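Local coordinates for protein halohydrin epoxidase A (Corynebacterium sp., PDB 4Z9F) that probably catalyses the reversible conversion of vicinal halohydrins into epoxides with release of hydrogen halide, using a Rossmann-type fold related to short-chain dehydrogenases, at residues K163-R167 / D168-L172; R226-A229 / P230-G233; L112-Q115 / S116-P120. The protein carries 1 engineered substitution. One frame throughout, in Å; residues are numbered along the deposited sequence.

Interaction 1: K163-R167 / D168-L172; sequences KTLSR and DGILL
A Schellman motif ends the helix here, with Leu165 and Ser166 accepting bonds from Ile170 and Gly169. The turn leads from helix 147-165 into strand 170-177, so it is the second junction of a beta-alpha-beta unit. Gly169 is the C-prime residue, with phi at 73°. The longer bond of the motif runs from Ile170 N to Leu165 O at 3.2 Å, the shorter one from Gly169 N to Ser166 O at 3.0 Å. In both, the donor stands above the plane of the carbonyl. Leu165 O also takes a weak bond from Asp168 N, so two N-H groups share it. CB of Asp168 lies 3.4 Å from Leu165 O. Apolar contact covers one flank of the turn. CB of Leu165 meets CB of Ile170 at 4.1 Å. With CG of Leu165 anti to the carbonyl carbon (chi1 -62°), CD1 reaches the forked end of Leu172. CD1 of Leu165 touches CD1 of Leu172 at 3.9 Å and lies almost as near CD2. A water links the helix end to the strand. It donates to Ser166 OG at 2.7 Å and to Ile170 O at 2.8 Å, and accepts from Leu172 N. Ser166 OG is also hydrogen-bonded to Ala162 O in the preceding turn. Asp168 OD2 forms a salt bridge with Arg122, and the guanidinium group of Arg167 bonds to Val205 O of the second subunit. Leu171 packs on Leu207 of that subunit. Leu165 and Leu172 pack against helix 96-123, where Leu165 meets Leu114 and Ile118, while Ile170 and Leu172 lie against Val129 of the neighbouring strand 127-132.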
# COMPACT_ATOMS: atom_id res chain seq x y z
N LYS C 163 2.26 -12.40 12.34
CA LYS C 163 3.71 -12.46 12.49
C LYS C 163 4.11 -13.42 13.59
O LYS C 163 5.19 -14.02 13.52
CB LYS C 163 4.27 -11.07 12.81
CG LYS C 163 3.89 -10.00 11.80
CD LYS C 163 4.29 -10.38 10.38
CE LYS C 163 4.21 -9.13 9.48
NZ LYS C 163 4.07 -9.41 8.03
N THR C 164 3.28 -13.56 14.63
CA THR C 164 3.55 -14.50 15.72
C THR C 164 2.73 -15.79 15.62
O THR C 164 3.26 -16.88 15.86
CB THR C 164 3.29 -13.81 17.07
OG1 THR C 164 2.01 -13.18 17.08
CG2 THR C 164 4.35 -12.74 17.33
N LEU C 165 1.45 -15.70 15.26
CA LEU C 165 0.59 -16.88 15.28
C LEU C 165 0.93 -17.88 14.18
O LEU C 165 0.68 -19.08 14.34
CB LEU C 165 -0.88 -16.45 15.20
CG LEU C 165 -1.38 -15.59 16.36
CD1 LEU C 165 -2.82 -15.12 16.18
CD2 LEU C 165 -1.24 -16.36 17.66
N SER C 166 1.52 -17.44 13.06
CA SER C 166 1.82 -18.37 11.96
C SER C 166 2.78 -19.47 12.39
O SER C 166 2.74 -20.59 11.85
CB SER C 166 2.40 -17.62 10.75
OG SER C 166 1.55 -16.55 10.36
N ARG C 167 3.66 -19.19 13.36
CA ARG C 167 4.59 -20.21 13.80
C ARG C 167 3.87 -21.33 14.54
O ARG C 167 4.32 -22.48 14.52
CB ARG C 167 5.69 -19.60 14.68
CG ARG C 167 6.92 -20.50 14.82
CD ARG C 167 7.60 -20.78 13.47
NE ARG C 167 8.12 -19.56 12.84
CZ ARG C 167 9.33 -19.05 13.06
NH1 ARG C 167 10.17 -19.64 13.91
NH2 ARG C 167 9.70 -17.93 12.45
N ASP C 168 2.75 -21.01 15.20
CA ASP C 168 1.89 -22.00 15.82
C ASP C 168 1.03 -22.76 14.82
O ASP C 168 0.23 -23.61 15.22
CB ASP C 168 0.96 -21.33 16.85
CG ASP C 168 1.71 -20.65 17.98
OD1 ASP C 168 2.70 -21.24 18.48
OD2 ASP C 168 1.31 -19.53 18.37
N GLY C 169 1.16 -22.47 13.52
CA GLY C 169 0.24 -23.03 12.56
C GLY C 169 -1.15 -22.44 12.58
O GLY C 169 -2.08 -23.04 12.04
N ILE C 170 -1.33 -21.28 13.22
CA ILE C 170 -2.61 -20.59 13.27
C ILE C 170 -2.53 -19.51 12.19
O ILE C 170 -1.84 -18.51 12.38
CB ILE C 170 -2.87 -19.98 14.65
CG1 ILE C 170 -2.88 -21.06 15.74
CG2 ILE C 170 -4.17 -19.22 14.66
CD1 ILE C 170 -2.78 -20.50 17.17
N LEU C 171 -3.20 -19.73 11.05
CA LEU C 171 -2.97 -18.93 9.85
C LEU C 171 -4.10 -17.92 9.67
O LEU C 171 -5.26 -18.30 9.50
CB LEU C 171 -2.86 -19.84 8.62
CG LEU C 171 -1.90 -21.01 8.78
CD1 LEU C 171 -1.89 -21.84 7.52
CD2 LEU C 171 -0.51 -20.51 9.10
N LEU C 172 -3.75 -16.62 9.70
CA LEU C 172 -4.72 -15.54 9.67
C LEU C 172 -4.78 -14.92 8.27
O LEU C 172 -3.75 -14.83 7.58
CB LEU C 172 -4.38 -14.46 10.70
CG LEU C 172 -4.96 -14.64 12.11
CD1 LEU C 172 -4.56 -15.95 12.79
CD2 LEU C 172 -4.61 -13.44 13.00
O HOH W 1 -1.09 -16.22 10.94

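Interaction 2: R226-A229 / P230-G233; sequences RRAA and PIVG
Ala228 and Ala229 offer their carbonyls to Ile231 and Val232, in two successive backbone bonds. Ile231 N reaches Ala228 O at 3.1 Å in a nearly straight bond (173°). Val232 N reaches Ala229 O at 3.0 Å, from above the carbonyl plane. Each bond spans three residues. Pro230 lies inside both turns, where its nitrogen has no hydrogen to give.

The apolar contact is small. The end of Ile231 folds back over Ala228, and Ile231 CD1 lies 4.1 Å from Ala228 CB.

Two side chains also come close to carbonyl oxygens. Ile231 CG1 sits between the backbone N and the carbonyl carbon (chi1 64°), which brings Ile231 CG1 to 3.1 Å from Ala228 O. In the same way, Val232 CG1 comes 3.4 Å from Ala229 O.

Around the turn, Phe222 of helix 213-224 touches Ala228 and Ile231, and Leu171 touches Ala229 and Val232. Glu215 of the second subunit packs on Ala229 and Pro230. The arrangement is a pair of overlapping type I beta turns, a short 3-10 turn in the loop leading to strand 235-238 of the Rossmann-type sheet.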
# COMPACT_ATOMS: atom_id res chain seq x y z
N ARG C 226 -5.45 -24.92 3.76
CA ARG C 226 -4.05 -24.68 4.08
C ARG C 226 -3.09 -25.15 2.98
O ARG C 226 -1.87 -25.19 3.20
CB ARG C 226 -3.65 -25.31 5.43
CG ARG C 226 -4.63 -25.03 6.58
CD ARG C 226 -4.14 -25.59 7.94
NE ARG C 226 -5.25 -25.88 8.86
CZ ARG C 226 -5.13 -26.52 10.03
NH1 ARG C 226 -3.93 -26.93 10.45
NH2 ARG C 226 -6.20 -26.75 10.79
N ARG C 227 -3.61 -25.49 1.80
CA ARG C 227 -2.75 -25.98 0.72
C ARG C 227 -1.78 -24.92 0.20
O ARG C 227 -0.77 -25.29 -0.40
CB ARG C 227 -3.60 -26.50 -0.44
CG ARG C 227 -4.42 -27.75 -0.08
CD ARG C 227 -4.85 -28.53 -1.32
NE ARG C 227 -5.62 -27.71 -2.23
CZ ARG C 227 -5.30 -27.45 -3.49
NH1 ARG C 227 -4.21 -27.97 -4.04
NH2 ARG C 227 -6.09 -26.67 -4.21
N ALA C 228 -2.08 -23.63 0.41
CA ALA C 228 -1.18 -22.56 -0.00
C ALA C 228 -0.80 -21.72 1.21
O ALA C 228 -0.83 -20.49 1.16
CB ALA C 228 -1.82 -21.68 -1.08
N ALA C 229 -0.41 -22.39 2.29
CA ALA C 229 -0.06 -21.75 3.56
C ALA C 229 0.83 -20.51 3.44
O ALA C 229 0.65 -19.58 4.23
CB ALA C 229 0.61 -22.77 4.48
N PRO C 230 1.80 -20.44 2.52
CA PRO C 230 2.68 -19.26 2.50
C PRO C 230 2.00 -17.93 2.17
O PRO C 230 2.67 -16.89 2.25
CB PRO C 230 3.72 -19.61 1.42
CG PRO C 230 3.77 -21.11 1.44
CD PRO C 230 2.32 -21.49 1.62
N ILE C 231 0.72 -17.90 1.77
CA ILE C 231 0.08 -16.61 1.51
C ILE C 231 -0.54 -16.09 2.81
O ILE C 231 -1.27 -15.09 2.82
CB ILE C 231 -0.96 -16.72 0.37
CG1 ILE C 231 -2.11 -17.65 0.73
CG2 ILE C 231 -0.31 -17.23 -0.91
CD1 ILE C 231 -3.10 -17.84 -0.39
N VAL C 232 -0.20 -16.73 3.93
CA VAL C 232 -0.71 -16.33 5.23
C VAL C 232 -0.43 -14.86 5.53
O VAL C 232 0.63 -14.31 5.20
CB VAL C 232 -0.10 -17.22 6.33
CG1 VAL C 232 1.41 -17.07 6.36
CG2 VAL C 232 -0.69 -16.89 7.70
N GLY C 233 -1.38 -14.21 6.20
CA GLY C 233 -1.10 -12.95 6.87
C GLY C 233 -1.30 -11.71 6.03
O GLY C 233 -0.79 -10.64 6.40

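Interaction 3: L112-Q115 / S116-P120; sequences LLLQ and SAIAP
This is a turn-to-turn contact within one alpha-helix, Leu112-Leu114 with Ser116-Ile118 of helix 96-123 in the Rossmann-type fold. It is made mostly of hydrogen bonds to carbonyl oxygens. Val63 of helix 62-67 and Ile76 of strand 73-79 touch one flank, and Leu157 of helix 147-165 touches Leu114. Gln115 NE2 bonds to Thr94 O and Ile91 O of the third subunit, just ahead of the equivalent helix. Gln115 also packs on Ile99 of that helix, consistent with a short-chain dehydrogenase-type tetramer interface. The regular bond Ser116 N to Leu112 O measures 3.1 Å. The hydroxyl of Ser116 turns back onto its own helix. With chi1 at 75°, OG lies between the backbone N and the carbonyl carbon, and Ser116 OG donates to Leu113 O at 2.7 Å. That oxygen also receives a weak bond from Ala117 N. Leu114 O is shared too: Ala117 N gives it a bond of 3.0 Å and Ile118 N a weak one. CG1 of Ile118 lies 3.3 Å from Leu114 O. The tightened turn precedes a kink at Pro120, whose nitrogen has no hydrogen. Just before it, a water donates to Gln115 O at 2.6 Å and accepts from Ala119 N at 3.1 Å.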
# COMPACT_ATOMS: atom_id res chain seq x y z
N LEU C 112 -11.61 -9.84 20.64
CA LEU C 112 -11.96 -10.69 21.77
C LEU C 112 -12.16 -12.14 21.32
O LEU C 112 -11.79 -13.07 22.05
CB LEU C 112 -13.23 -10.18 22.46
CG LEU C 112 -13.14 -8.84 23.19
CD1 LEU C 112 -14.45 -8.52 23.89
CD2 LEU C 112 -11.98 -8.82 24.18
N LEU C 113 -12.75 -12.34 20.14
CA LEU C 113 -12.88 -13.69 19.60
C LEU C 113 -11.51 -14.31 19.34
O LEU C 113 -11.22 -15.42 19.79
CB LEU C 113 -13.70 -13.67 18.31
CG LEU C 113 -13.72 -14.97 17.49
CD1 LEU C 113 -14.35 -16.09 18.30
CD2 LEU C 113 -14.50 -14.77 16.21
N LEU C 114 -10.64 -13.59 18.61
CA LEU C 114 -9.30 -14.10 18.34
C LEU C 114 -8.53 -14.38 19.64
O LEU C 114 -7.86 -15.41 19.75
CB LEU C 114 -8.52 -13.12 17.46
CG LEU C 114 -7.06 -13.46 17.16
CD1 LEU C 114 -6.94 -14.74 16.34
CD2 LEU C 114 -6.35 -12.30 16.47
N GLN C 115 -8.62 -13.47 20.62
CA GLN C 115 -7.91 -13.65 21.88
C GLN C 115 -8.29 -14.97 22.53
O GLN C 115 -7.43 -15.74 22.96
CB GLN C 115 -8.19 -12.48 22.84
CG GLN C 115 -7.55 -12.62 24.22
CD GLN C 115 -7.89 -11.47 25.19
OE1 GLN C 115 -9.06 -11.17 25.42
NE2 GLN C 115 -6.86 -10.85 25.77
N SER C 116 -9.60 -15.25 22.59
CA SER C 116 -10.11 -16.48 23.19
C SER C 116 -9.72 -17.71 22.40
O SER C 116 -9.70 -18.81 22.96
CB SER C 116 -11.64 -16.41 23.30
OG SER C 116 -12.25 -16.60 22.03
N ALA C 117 -9.39 -17.57 21.12
CA ALA C 117 -9.14 -18.72 20.26
C ALA C 117 -7.68 -19.18 20.27
O ALA C 117 -7.42 -20.34 19.93
CB ALA C 117 -9.56 -18.39 18.82
N ILE C 118 -6.74 -18.31 20.65
CA ILE C 118 -5.32 -18.61 20.46
C ILE C 118 -4.91 -19.86 21.24
O ILE C 118 -4.32 -20.79 20.69
CB ILE C 118 -4.45 -17.40 20.84
CG1 ILE C 118 -4.68 -16.23 19.86
CG2 ILE C 118 -2.97 -17.76 20.87
CD1 ILE C 118 -4.00 -14.92 20.29
N ALA C 119 -5.25 -19.90 22.53
CA ALA C 119 -4.77 -21.02 23.34
C ALA C 119 -5.32 -22.35 22.84
O ALA C 119 -4.52 -23.26 22.58
CB ALA C 119 -5.10 -20.77 24.82
N PRO C 120 -6.64 -22.53 22.65
CA PRO C 120 -7.11 -23.84 22.18
C PRO C 120 -6.66 -24.16 20.77
O PRO C 120 -6.39 -25.32 20.47
CB PRO C 120 -8.65 -23.73 22.26
CG PRO C 120 -8.93 -22.27 22.27
CD PRO C 120 -7.77 -21.64 22.99
O HOH W 2 -6.71 -17.86 24.36

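How the interactions relate
Interaction 1 lies between the other two and touches both. Its centre is about 10 Å from that of interaction 2 and about 12 Å from that of interaction 3. Towards interaction 2, Leu172 O and Gly233 N are 2.8 Å apart, a probable hydrogen bond, and Val232 CG2 packs 3.5 Å from Ser166 OG. Towards interaction 3 the contact is packing: Leu172 CD2 lies 4.0 Å from Leu114 CD2, and Ile170 CD1 lies 3.9 Å from Ile118 O. Interactions 2 and 3 do not touch, with nearest atoms about 10 Å apart. The assembly follows the same division. The second subunit borders interactions 1 and 2, and the third borders interactions 1 and 3.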